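Local coordinates for arginine kinase (Anthopleura japonica, PDB 4RF6), which transfers phosphate between ATP and L-arginine, making N(omega)-phospho-L-arginine and ADP, with two kinase repeats in tandem on one chain, at residues 470-475 / 706-711; 477-482 / 642-647; 636-641 / 698-703; 664-669 / 684-689. One frame throughout, in Å; residues are numbered along the deposited sequence.

How the interactions relate
Coming from the N terminus, the contacts all lie in the second repeat. The loop 470-475 comes first and waits longest for its partner: interaction 1 closes on the final helix at 706-711 and encloses the other three. Interaction 2 opens at 477-482 and closes at 642-647. Before it closes, 636-641 has begun interaction 3, which ends on the same helix at 698-703, so interactions 2 and 3 cross. Interaction 4, between 664-669 and 684-689, opens after interaction 2 has closed and nests inside interaction 3. Interactions 2 and 4 join neighbouring strands of one antiparallel sheet; interactions 1 and 3 fasten helix 696-714 to the incoming loop and to that sheet.

Interaction 1: 470-475 / 706-711; sequences PNLDPE and GVKKLL
D473 and L711 meet beside the one flat group among the touching side chains, the D473 carboxylate, and it is the stem of the aspartate that touches: D473 CB lies 4.1 Å from L711 CD1. The carboxylate itself is taken up by the backbone that follows it, where OD2 accepts from the backbone N of both Y478 and I479 and OD1 takes a weaker bond from T477 N. Two amides on one oxygen would be expected to favour the charged form.

L472 does most of the work. Its CB rests on the same L711 methyl, with L472 CB to L711 CD1 at 3.7 Å. With chi1 at -71° the branch swings away from the carbonyl carbon and reaches the helix, and its two methyls then part. L472 CD1 meets V707 CG1 at 3.7 Å, while L472 CD2 lies against the stem of K708, 3.9 Å from its CG. The lysine chain crosses the leucine at about a right angle and carries NZ off to a salt bridge with E712.

P470 O adds a hydrogen bond from Y704 OH, one turn before K708 on helix 696-714. L472, V707 and L711 all also touch I479, so the loop, this last helix and the start of strand 479-488 share one apolar junction.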
loop_
_atom_site.group_PDB
_atom_site.type_symbol
_atom_site.label_atom_id
_atom_site.label_comp_id
_atom_site.label_asym_id
_atom_site.label_seq_id
_atom_site.Cartn_x
_atom_site.Cartn_y
_atom_site.Cartn_z
ATOM N N PRO A 470 43.919 16.049 2.447
ATOM C CA PRO A 470 44.761 15.397 1.433
ATOM C C PRO A 470 44.640 13.873 1.556
ATOM O O PRO A 470 44.692 13.371 2.681
ATOM C CB PRO A 470 46.178 15.855 1.806
ATOM C CG PRO A 470 45.985 17.135 2.581
ATOM C CD PRO A 470 44.685 16.958 3.323
ATOM N N ASN A 471 44.478 13.161 0.441
ATOM C CA ASN A 471 44.174 11.724 0.468
ATOM C C ASN A 471 45.160 10.885 1.289
ATOM O O ASN A 471 46.362 10.890 1.031
ATOM C CB ASN A 471 44.055 11.165 -0.956
ATOM C CG ASN A 471 43.328 9.826 -1.002
ATOM O OD1 ASN A 471 42.638 9.442 -0.053
ATOM N ND2 ASN A 471 43.479 9.113 -2.112
ATOM N N LEU A 472 44.633 10.161 2.274
ATOM C CA LEU A 472 45.457 9.464 3.258
ATOM C C LEU A 472 46.233 8.265 2.720
ATOM O O LEU A 472 47.441 8.154 2.934
ATOM C CB LEU A 472 44.601 9.020 4.448
ATOM C CG LEU A 472 44.124 10.156 5.342
ATOM C CD1 LEU A 472 43.361 9.625 6.541
ATOM C CD2 LEU A 472 45.324 10.970 5.780
ATOM N N ASP A 473 45.533 7.371 2.026
ATOM C CA ASP A 473 46.091 6.075 1.652
ATOM C C ASP A 473 45.759 5.716 0.202
ATOM O O ASP A 473 44.986 4.791 -0.043
ATOM C CB ASP A 473 45.542 5.001 2.603
ATOM C CG ASP A 473 46.181 3.639 2.395
ATOM O OD1 ASP A 473 47.227 3.568 1.722
ATOM O OD2 ASP A 473 45.628 2.642 2.915
ATOM N N PRO A 474 46.350 6.445 -0.765
ATOM C CA PRO A 474 46.136 6.234 -2.206
ATOM C C PRO A 474 46.242 4.778 -2.676
ATOM O O PRO A 474 45.600 4.418 -3.665
ATOM C CB PRO A 474 47.256 7.066 -2.859
ATOM C CG PRO A 474 48.190 7.445 -1.741
ATOM C CD PRO A 474 47.325 7.522 -0.527
ATOM N N GLU A 475 47.031 3.963 -1.980
ATOM C CA GLU A 475 47.244 2.571 -2.376
ATOM C C GLU A 475 46.171 1.633 -1.813
ATOM O O GLU A 475 46.012 0.503 -2.281
ATOM C CB GLU A 475 48.633 2.096 -1.930
ATOM C CG GLU A 475 49.800 2.995 -2.367
ATOM C CD GLU A 475 50.057 4.157 -1.410
ATOM O OE1 GLU A 475 49.280 4.321 -0.443
ATOM O OE2 GLU A 475 51.039 4.904 -1.625
ATOM N N GLY A 706 41.607 11.967 12.980
ATOM C CA GLY A 706 41.739 10.758 13.775
ATOM C C GLY A 706 42.359 9.611 13.006
ATOM O O GLY A 706 43.339 9.017 13.457
ATOM N N VAL A 707 41.788 9.304 11.842
ATOM C CA VAL A 707 42.295 8.242 10.971
ATOM C C VAL A 707 43.737 8.505 10.537
ATOM O O VAL A 707 44.544 7.573 10.417
ATOM C CB VAL A 707 41.382 8.043 9.739
ATOM C CG1 VAL A 707 41.991 7.065 8.754
ATOM C CG2 VAL A 707 40.003 7.541 10.176
ATOM N N LYS A 708 44.060 9.775 10.312
ATOM C CA LYS A 708 45.418 10.164 9.939
ATOM C C LYS A 708 46.413 9.722 11.010
ATOM O O LYS A 708 47.455 9.147 10.704
ATOM C CB LYS A 708 45.491 11.682 9.746
ATOM C CG LYS A 708 46.824 12.206 9.201
ATOM C CD LYS A 708 46.770 13.728 9.094
ATOM C CE LYS A 708 47.767 14.275 8.087
ATOM N NZ LYS A 708 49.174 13.968 8.451
ATOM N N LYS A 709 46.079 9.981 12.271
ATOM C CA LYS A 709 46.949 9.588 13.375
ATOM C C LYS A 709 47.028 8.071 13.549
ATOM O O LYS A 709 48.073 7.538 13.923
ATOM C CB LYS A 709 46.505 10.264 14.671
ATOM C CG LYS A 709 46.661 11.776 14.634
ATOM C CD LYS A 709 46.669 12.375 16.025
ATOM C CE LYS A 709 47.209 13.798 15.990
ATOM N NZ LYS A 709 47.401 14.366 17.357
ATOM N N LEU A 710 45.919 7.380 13.290
ATOM C CA LEU A 710 45.914 5.920 13.326
ATOM C C LEU A 710 46.816 5.377 12.224
ATOM O O LEU A 710 47.510 4.375 12.412
ATOM C CB LEU A 710 44.490 5.374 13.168
ATOM C CG LEU A 710 43.494 5.802 14.250
ATOM C CD1 LEU A 710 42.119 5.221 13.980
ATOM C CD2 LEU A 710 43.994 5.385 15.624
ATOM N N LEU A 711 46.815 6.050 11.076
ATOM C CA LEU A 711 47.659 5.643 9.957
ATOM C C LEU A 711 49.137 5.856 10.253
ATOM O O LEU A 711 49.982 5.039 9.869
ATOM C CB LEU A 711 47.277 6.388 8.679
ATOM C CG LEU A 711 46.251 5.686 7.801
ATOM C CD1 LEU A 711 46.215 6.292 6.408
ATOM C CD2 LEU A 711 46.568 4.209 7.727
#

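Interaction 2: 477-482 / 642-647; sequences TYIRST and VHVKIP
I479 and V644 form the tight side of this pairing, a non-hydrogen-bonded antiparallel pair with I479 CG1 pressed 3.6 Å from V644 CG2. V644 has CG2 opposite its own backbone N, and that methyl also reaches the carbonyl of Y478, with V644 CG2 to Y478 O at 3.2 Å. Further along the same buried face, I479 CG2 meets V642 CG1 at 4.0 Å, and T482 lies side by side with V642, its OG1 already bonded to G595 O. The Y478 ring has K645 O at its edge and T477 CG2 over one face, toward the rim; L711 and E714 of helix 696-714 also touch this side chain.

Between these pairs the register slips. R480 and S481 both face H643, a classic beta bulge in strand 479-488 where two inner strands of the catalytic domain's antiparallel sheet pair. R480 N donates to H643 O at 2.8 Å, nearly straight down the carbonyl, and H643 N returns a bond to S481 O. Ahead of the bulge K645 N donates to Y478 O at 2.8 Å.

The side of R480 and K645 is looser and wetter. The extended K645 chain runs past R480, with K645 CE 3.7 Å from R480 CD, and the two cationic ends stay apart: R480 NH1 binds G476 O, whereas K645 NZ donates to a water whose oxygen lies 2.8 Å from T477 O and donates to it.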
loop_
_atom_site.group_PDB
_atom_site.type_symbol
_atom_site.label_atom_id
_atom_site.label_comp_id
_atom_site.label_asym_id
_atom_site.label_seq_id
_atom_site.Cartn_x
_atom_site.Cartn_y
_atom_site.Cartn_z
ATOM N N THR A 477 46.283 0.332 1.074
ATOM C CA THR A 477 47.002 -0.659 1.866
ATOM C C THR A 477 46.312 -0.858 3.214
ATOM O O THR A 477 46.188 -1.982 3.711
ATOM C CB THR A 477 48.456 -0.210 2.106
ATOM O OG1 THR A 477 49.086 0.065 0.847
ATOM C CG2 THR A 477 49.246 -1.286 2.848
ATOM N N TYR A 478 45.851 0.249 3.788
ATOM C CA TYR A 478 45.240 0.235 5.106
ATOM C C TYR A 478 43.763 0.611 5.044
ATOM O O TYR A 478 42.922 -0.047 5.672
ATOM C CB TYR A 478 46.001 1.175 6.043
ATOM C CG TYR A 478 47.475 0.855 6.122
ATOM C CD1 TYR A 478 48.406 1.588 5.400
ATOM C CD2 TYR A 478 47.930 -0.198 6.906
ATOM C CE1 TYR A 478 49.755 1.285 5.458
ATOM C CE2 TYR A 478 49.269 -0.508 6.977
ATOM C CZ TYR A 478 50.180 0.236 6.251
ATOM O OH TYR A 478 51.517 -0.076 6.324
ATOM N N ILE A 479 43.446 1.661 4.289
ATOM C CA ILE A 479 42.060 2.100 4.165
ATOM C C ILE A 479 41.385 1.459 2.960
ATOM O O ILE A 479 41.732 1.753 1.817
ATOM C CB ILE A 479 41.944 3.632 4.090
ATOM C CG1 ILE A 479 42.612 4.269 5.309
ATOM C CG2 ILE A 479 40.481 4.035 4.023
ATOM C CD1 ILE A 479 42.782 5.786 5.230
ATOM N N ARG A 480 40.409 0.591 3.225
ATOM C CA ARG A 480 39.766 -0.184 2.167
ATOM C C ARG A 480 38.554 0.513 1.546
ATOM O O ARG A 480 38.317 0.388 0.341
ATOM C CB ARG A 480 39.379 -1.575 2.682
ATOM C CG ARG A 480 40.546 -2.367 3.268
ATOM C CD ARG A 480 41.213 -3.286 2.237
ATOM N NE ARG A 480 41.979 -2.572 1.217
ATOM C CZ ARG A 480 41.846 -2.775 -0.091
ATOM N NH1 ARG A 480 42.585 -2.089 -0.957
ATOM N NH2 ARG A 480 40.971 -3.667 -0.537
ATOM N N SER A 481 37.785 1.239 2.361
ATOM C CA SER A 481 36.607 1.950 1.856
ATOM C C SER A 481 36.205 3.134 2.751
ATOM O O SER A 481 36.563 3.183 3.931
ATOM C CB SER A 481 35.425 0.986 1.663
ATOM O OG SER A 481 34.983 0.442 2.894
ATOM N N THR A 482 35.466 4.082 2.176
ATOM C CA THR A 482 35.065 5.293 2.889
ATOM C C THR A 482 33.602 5.587 2.586
ATOM O O THR A 482 33.201 5.581 1.422
ATOM C CB THR A 482 35.928 6.501 2.469
ATOM O OG1 THR A 482 37.291 6.272 2.850
ATOM C CG2 THR A 482 35.437 7.771 3.148
ATOM N N VAL A 642 34.800 4.606 8.026
ATOM C CA VAL A 642 36.045 4.279 7.344
ATOM C C VAL A 642 36.450 2.852 7.694
ATOM O O VAL A 642 36.597 2.518 8.875
ATOM C CB VAL A 642 37.179 5.260 7.725
ATOM C CG1 VAL A 642 38.538 4.658 7.406
ATOM C CG2 VAL A 642 36.999 6.589 7.008
ATOM N N HIS A 643 36.605 2.013 6.671
ATOM C CA HIS A 643 37.030 0.631 6.860
ATOM C C HIS A 643 38.547 0.561 6.747
ATOM O O HIS A 643 39.097 0.818 5.677
ATOM C CB HIS A 643 36.393 -0.271 5.797
ATOM C CG HIS A 643 34.946 -0.571 6.038
ATOM N ND1 HIS A 643 34.281 -1.586 5.385
ATOM C CD2 HIS A 643 34.037 0.008 6.858
ATOM C CE1 HIS A 643 33.023 -1.620 5.792
ATOM N NE2 HIS A 643 32.851 -0.662 6.687
ATOM N N VAL A 644 39.223 0.215 7.840
ATOM C CA VAL A 644 40.679 0.326 7.876
ATOM C C VAL A 644 41.355 -0.788 8.696
ATOM O O VAL A 644 40.826 -1.231 9.724
ATOM C CB VAL A 644 41.095 1.735 8.368
ATOM C CG1 VAL A 644 40.784 1.897 9.831
ATOM C CG2 VAL A 644 42.556 2.001 8.097
ATOM N N LYS A 645 42.514 -1.252 8.219
ATOM C CA LYS A 645 43.249 -2.334 8.876
ATOM C C LYS A 645 44.283 -1.773 9.835
ATOM O O LYS A 645 45.318 -1.263 9.409
ATOM C CB LYS A 645 43.956 -3.206 7.842
ATOM C CG LYS A 645 43.051 -3.781 6.780
ATOM C CD LYS A 645 43.840 -4.728 5.902
ATOM C CE LYS A 645 42.998 -5.257 4.769
ATOM N NZ LYS A 645 43.707 -6.363 4.076
ATOM N N ILE A 646 44.013 -1.870 11.132
ATOM C CA ILE A 646 44.841 -1.183 12.117
ATOM C C ILE A 646 45.224 -2.072 13.331
ATOM O O ILE A 646 44.892 -1.754 14.476
ATOM C CB ILE A 646 44.137 0.146 12.552
ATOM C CG1 ILE A 646 43.756 0.989 11.334
ATOM C CG2 ILE A 646 45.025 1.004 13.394
ATOM C CD1 ILE A 646 44.950 1.621 10.620
ATOM N N PRO A 647 45.929 -3.199 13.082
ATOM C CA PRO A 647 46.330 -4.067 14.200
ATOM C C PRO A 647 47.325 -3.398 15.148
ATOM O O PRO A 647 47.157 -3.492 16.368
ATOM C CB PRO A 647 47.000 -5.253 13.498
ATOM C CG PRO A 647 46.426 -5.256 12.120
ATOM C CD PRO A 647 46.255 -3.809 11.780
HETATM O O HOH W 1 45.822 -4.625 2.755
#

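Interaction 3: 636-641 / 698-703; sequences TGMRAS and QCVQDM
M638 runs extended through chi1 and chi2, 174° and 177°, which carries SD out to the helix where C699 and V700 wait; the bend at chi3 only turns CE. C699 answers with its SG anti to its own backbone N, leaning past the carbonyl carbon toward the strand. The two sulfurs meet, with M638 SD to C699 SG at 3.6 Å. M638 SD also touches V700 CG2 at 4.1 Å, so the thioether beds between two consecutive helix residues. One turn on, M703 takes a folded path, bent at both chi2 and chi3, which curls its methyl back over the strand: M703 CE sits 3.7 Å from A640 O and 4.4 Å from A640 CB.

Helix 696-714 lies along strand 638-645, their short segments only 19° from parallel and 9.5 Å apart at the axes. This is a helix laid on one face of the antiparallel sheet of the catalytic domain. M638 and A640 face the helix, while R639 points the other way and forms a salt bridge with D685. F602 of helix 598-616 packs on both M638 and V700, and I686 of the adjacent strand touches M703. At the strand's start T636 OG1 accepts from M638 N at 3.1 Å, an ST turn.

Sulfur, methyl and methylene groups make up nearly the whole interface. Its cohesion therefore comes from dispersion and from exclusion of water, with the soft, polarisable sulfurs of M638 and C699 in direct touch; M638 N is held by T636 OG1 and A640 N by N688 OD1, so these two amides do not depend on the helix.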
loop_
_atom_site.group_PDB
_atom_site.type_symbol
_atom_site.label_atom_id
_atom_site.label_comp_id
_atom_site.label_asym_id
_atom_site.label_seq_id
_atom_site.Cartn_x
_atom_site.Cartn_y
_atom_site.Cartn_z
ATOM N N THR A 636 23.625 16.484 12.781
ATOM C CA THR A 636 24.132 16.224 11.438
ATOM C C THR A 636 23.386 15.072 10.772
ATOM O O THR A 636 23.429 14.923 9.545
ATOM C CB THR A 636 25.594 15.812 11.498
ATOM O OG1 THR A 636 25.693 14.614 12.278
ATOM C CG2 THR A 636 26.429 16.904 12.133
ATOM N N GLY A 637 22.741 14.236 11.587
ATOM C CA GLY A 637 22.112 13.016 11.105
ATOM C C GLY A 637 23.100 12.138 10.358
ATOM O O GLY A 637 22.722 11.328 9.500
ATOM N N MET A 638 24.377 12.305 10.685
ATOM C CA MET A 638 25.452 11.742 9.874
ATOM C C MET A 638 26.057 10.479 10.477
ATOM O O MET A 638 26.222 10.374 11.694
ATOM C CB MET A 638 26.556 12.788 9.672
ATOM C CG MET A 638 27.801 12.256 8.949
ATOM S SD MET A 638 29.057 13.528 8.648
ATOM C CE MET A 638 28.278 14.486 7.353
ATOM N N ARG A 639 26.358 9.510 9.620
ATOM C CA ARG A 639 27.298 8.468 9.993
ATOM C C ARG A 639 28.431 8.431 8.978
ATOM O O ARG A 639 28.226 8.075 7.813
ATOM C CB ARG A 639 26.630 7.097 10.086
ATOM C CG ARG A 639 27.570 6.024 10.635
ATOM C CD ARG A 639 26.909 4.656 10.730
ATOM N NE ARG A 639 27.766 3.627 10.147
ATOM C CZ ARG A 639 28.688 2.946 10.820
ATOM N NH1 ARG A 639 28.872 3.166 12.116
ATOM N NH2 ARG A 639 29.424 2.038 10.197
ATOM N N ALA A 640 29.626 8.807 9.422
ATOM C CA ALA A 640 30.819 8.711 8.591
ATOM C C ALA A 640 31.547 7.425 8.950
ATOM O O ALA A 640 31.784 7.153 10.131
ATOM C CB ALA A 640 31.719 9.916 8.809
ATOM N N SER A 641 31.902 6.629 7.944
ATOM C CA SER A 641 32.486 5.316 8.201
ATOM C C SER A 641 33.754 5.107 7.377
ATOM O O SER A 641 33.791 5.416 6.184
ATOM C CB SER A 641 31.462 4.214 7.907
ATOM O OG SER A 641 31.931 2.938 8.306
ATOM N N GLN A 698 32.851 19.603 10.568
ATOM C CA GLN A 698 33.692 19.302 11.721
ATOM C C GLN A 698 33.799 17.803 11.944
ATOM O O GLN A 698 34.860 17.294 12.300
ATOM C CB GLN A 698 33.162 20.007 12.971
ATOM C CG GLN A 698 33.443 21.508 12.965
ATOM C CD GLN A 698 32.811 22.231 14.137
ATOM O OE1 GLN A 698 31.626 22.059 14.425
ATOM N NE2 GLN A 698 33.603 23.047 14.823
ATOM N N CYS A 699 32.689 17.106 11.733
ATOM C CA CYS A 699 32.642 15.661 11.876
ATOM C C CYS A 699 33.584 14.985 10.880
ATOM O O CYS A 699 34.374 14.112 11.248
ATOM C CB CYS A 699 31.210 15.163 11.675
ATOM S SG CYS A 699 31.066 13.357 11.618
ATOM N N VAL A 700 33.516 15.408 9.621
ATOM C CA VAL A 700 34.374 14.846 8.579
ATOM C C VAL A 700 35.838 15.193 8.837
ATOM O O VAL A 700 36.731 14.359 8.656
ATOM C CB VAL A 700 33.950 15.339 7.182
ATOM C CG1 VAL A 700 34.921 14.861 6.125
ATOM C CG2 VAL A 700 32.534 14.863 6.856
ATOM N N GLN A 701 36.089 16.426 9.266
ATOM C CA GLN A 701 37.460 16.829 9.572
ATOM C C GLN A 701 38.010 16.013 10.744
ATOM O O GLN A 701 39.161 15.573 10.710
ATOM C CB GLN A 701 37.534 18.326 9.888
ATOM C CG GLN A 701 38.958 18.833 10.071
ATOM C CD GLN A 701 39.748 18.864 8.770
ATOM O OE1 GLN A 701 39.483 19.689 7.893
ATOM N NE2 GLN A 701 40.729 17.967 8.638
ATOM N N ASP A 702 37.183 15.820 11.775
ATOM C CA ASP A 702 37.549 14.987 12.922
ATOM C C ASP A 702 37.897 13.567 12.500
ATOM O O ASP A 702 38.865 12.971 12.991
ATOM C CB ASP A 702 36.393 14.921 13.917
ATOM C CG ASP A 702 36.297 16.152 14.787
ATOM O OD1 ASP A 702 37.273 16.927 14.816
ATOM O OD2 ASP A 702 35.251 16.327 15.451
ATOM N N MET A 703 37.092 13.013 11.600
ATOM C CA MET A 703 37.324 11.649 11.125
ATOM C C MET A 703 38.642 11.576 10.376
ATOM O O MET A 703 39.421 10.636 10.552
ATOM C CB MET A 703 36.182 11.178 10.222
ATOM C CG MET A 703 36.415 9.805 9.609
ATOM S SD MET A 703 36.533 8.506 10.857
ATOM C CE MET A 703 34.884 8.620 11.555
#

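Interaction 4: 664-669 / 684-689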
loop_
_atom_site.group_PDB
_atom_site.type_symbol
_atom_site.label_atom_id
_atom_site.label_comp_id
_atom_site.label_asym_id
_atom_site.label_seq_id
_atom_site.Cartn_x
_atom_site.Cartn_y
_atom_site.Cartn_z
ATOM N N ILE A 664 35.678 9.506 17.762
ATOM C CA ILE A 664 35.452 8.377 16.870
ATOM C C ILE A 664 35.531 7.069 17.659
ATOM O O ILE A 664 36.038 7.044 18.786
ATOM C CB ILE A 664 36.449 8.374 15.694
ATOM C CG1 ILE A 664 37.896 8.397 16.197
ATOM C CG2 ILE A 664 36.207 9.579 14.788
ATOM C CD1 ILE A 664 38.928 8.402 15.072
ATOM N N GLN A 665 35.004 5.995 17.075
ATOM C CA GLN A 665 34.997 4.686 17.717
ATOM C C GLN A 665 35.296 3.639 16.653
ATOM O O GLN A 665 34.907 3.792 15.493
ATOM C CB GLN A 665 33.635 4.408 18.359
ATOM C CG GLN A 665 32.493 4.382 17.350
ATOM C CD GLN A 665 31.134 4.201 17.993
ATOM O OE1 GLN A 665 31.024 3.731 19.129
ATOM N NE2 GLN A 665 30.082 4.574 17.264
ATOM N N ALA A 666 35.996 2.579 17.035
ATOM C CA ALA A 666 36.365 1.556 16.067
ATOM C C ALA A 666 35.655 0.254 16.386
ATOM O O ALA A 666 35.667 -0.194 17.532
ATOM C CB ALA A 666 37.869 1.351 16.053
ATOM N N ARG A 667 35.030 -0.351 15.380
ATOM C CA ARG A 667 34.406 -1.661 15.551
ATOM C C ARG A 667 34.809 -2.607 14.415
ATOM O O ARG A 667 35.101 -2.167 13.301
ATOM C CB ARG A 667 32.884 -1.534 15.692
ATOM C CG ARG A 667 32.472 -0.601 16.828
ATOM C CD ARG A 667 31.094 -0.906 17.398
ATOM N NE ARG A 667 31.048 -0.651 18.839
ATOM C CZ ARG A 667 29.946 -0.347 19.520
ATOM N NH1 ARG A 667 28.781 -0.245 18.894
ATOM N NH2 ARG A 667 30.009 -0.138 20.829
ATOM N N GLY A 668 34.831 -3.904 14.705
ATOM C CA GLY A 668 35.466 -4.863 13.816
ATOM C C GLY A 668 34.621 -5.457 12.706
ATOM O O GLY A 668 33.394 -5.505 12.793
ATOM N N ILE A 669 35.296 -5.909 11.652
ATOM C CA ILE A 669 34.651 -6.632 10.562
ATOM C C ILE A 669 35.435 -7.901 10.241
ATOM O O ILE A 669 36.049 -8.503 11.124
ATOM C CB ILE A 669 34.533 -5.772 9.290
ATOM C CG1 ILE A 669 33.819 -4.455 9.592
ATOM C CG2 ILE A 669 33.802 -6.536 8.191
ATOM C CD1 ILE A 669 33.918 -3.438 8.481
ATOM N N PHE A 684 38.717 -2.617 10.430
ATOM C CA PHE A 684 37.944 -2.004 11.493
ATOM C C PHE A 684 37.018 -0.969 10.875
ATOM O O PHE A 684 37.397 -0.271 9.928
ATOM C CB PHE A 684 38.866 -1.329 12.514
ATOM C CG PHE A 684 39.748 -2.285 13.282
ATOM C CD1 PHE A 684 39.550 -2.481 14.639
ATOM C CD2 PHE A 684 40.785 -2.966 12.656
ATOM C CE1 PHE A 684 40.357 -3.347 15.359
ATOM C CE2 PHE A 684 41.598 -3.839 13.368
ATOM C CZ PHE A 684 41.382 -4.028 14.724
ATOM N N ASP A 685 35.796 -0.888 11.390
ATOM C CA ASP A 685 34.909 0.205 11.033
ATOM C C ASP A 685 35.188 1.355 11.982
ATOM O O ASP A 685 34.949 1.240 13.185
ATOM C CB ASP A 685 33.444 -0.208 11.162
ATOM C CG ASP A 685 32.488 0.915 10.788
ATOM O OD1 ASP A 685 32.348 1.873 11.576
ATOM O OD2 ASP A 685 31.871 0.834 9.707
ATOM N N ILE A 686 35.702 2.457 11.445
ATOM C CA ILE A 686 35.875 3.674 12.221
ATOM C C ILE A 686 34.694 4.579 11.931
ATOM O O ILE A 686 34.459 4.938 10.775
ATOM C CB ILE A 686 37.150 4.421 11.818
ATOM C CG1 ILE A 686 38.306 3.441 11.653
ATOM C CG2 ILE A 686 37.464 5.537 12.831
ATOM C CD1 ILE A 686 39.272 3.425 12.813
ATOM N N SER A 687 33.948 4.950 12.967
ATOM C CA SER A 687 32.780 5.800 12.776
ATOM C C SER A 687 32.732 6.944 13.783
ATOM O O SER A 687 33.360 6.882 14.839
ATOM C CB SER A 687 31.498 4.968 12.864
ATOM O OG SER A 687 31.344 4.405 14.153
ATOM N N ASN A 688 31.979 7.988 13.454
ATOM C CA ASN A 688 31.824 9.123 14.355
ATOM C C ASN A 688 30.926 8.769 15.541
ATOM O O ASN A 688 29.959 8.019 15.393
ATOM C CB ASN A 688 31.229 10.303 13.595
ATOM C CG ASN A 688 29.842 9.997 13.063
ATOM O OD1 ASN A 688 29.678 9.162 12.163
ATOM N ND2 ASN A 688 28.835 10.651 13.626
ATOM N N ARG A 689 31.237 9.318 16.712
ATOM C CA ARG A 689 30.433 9.059 17.908
ATOM C C ARG A 689 29.305 10.075 18.101
ATOM O O ARG A 689 28.254 9.749 18.666
ATOM C CB ARG A 689 31.320 9.022 19.157
ATOM C CG ARG A 689 32.161 7.753 19.297
ATOM C CD ARG A 689 31.990 7.144 20.683
ATOM N NE ARG A 689 33.050 7.530 21.614
ATOM C CZ ARG A 689 32.871 7.722 22.920
ATOM N NH1 ARG A 689 31.667 7.581 23.460
ATOM N NH2 ARG A 689 33.897 8.064 23.688
HETATM O O HOH W 2 35.497 7.755 21.348
#
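Q665 pairs with S687 in the antiparallel strands that finish one side of the catalytic-domain sheet, strand 664-668 being its outermost member within the chain. Q665 N donates to S687 O at 2.9 Å, and S687 N donates back to Q665 O. R667 and D685 make the next hydrogen-bonded pair, with R667 N to D685 O at 2.7 Å.

The Q665 side chain can be traced outward from its stem. Q665 CB lies 3.8 Å from R689 CG, where the bent arginine passes. Q665 CG is wedged between the backbone N and the carbonyl carbon, chi1 61°, and this brings it over its partner strand, 3.4 Å from S687 OG. From there the chain is extended and the amide splits its duties. Q665 NE2 reaches S687 OG at 3.4 Å, a weak and clearly bent hydrogen bond of 141° at the hydrogen. Q665 OE1 turns the other way, over the centre of one face of the R667 guanidinium, and also brushes R689 CD.

The opposite face of the pair is apolar and leans toward helix 696-714, with M703 touching I664 and L710 touching I686. There A666 CB meets I686 CD1 at 4.1 Å, and I664 CD1 sits 3.9 Å from I686 CG2.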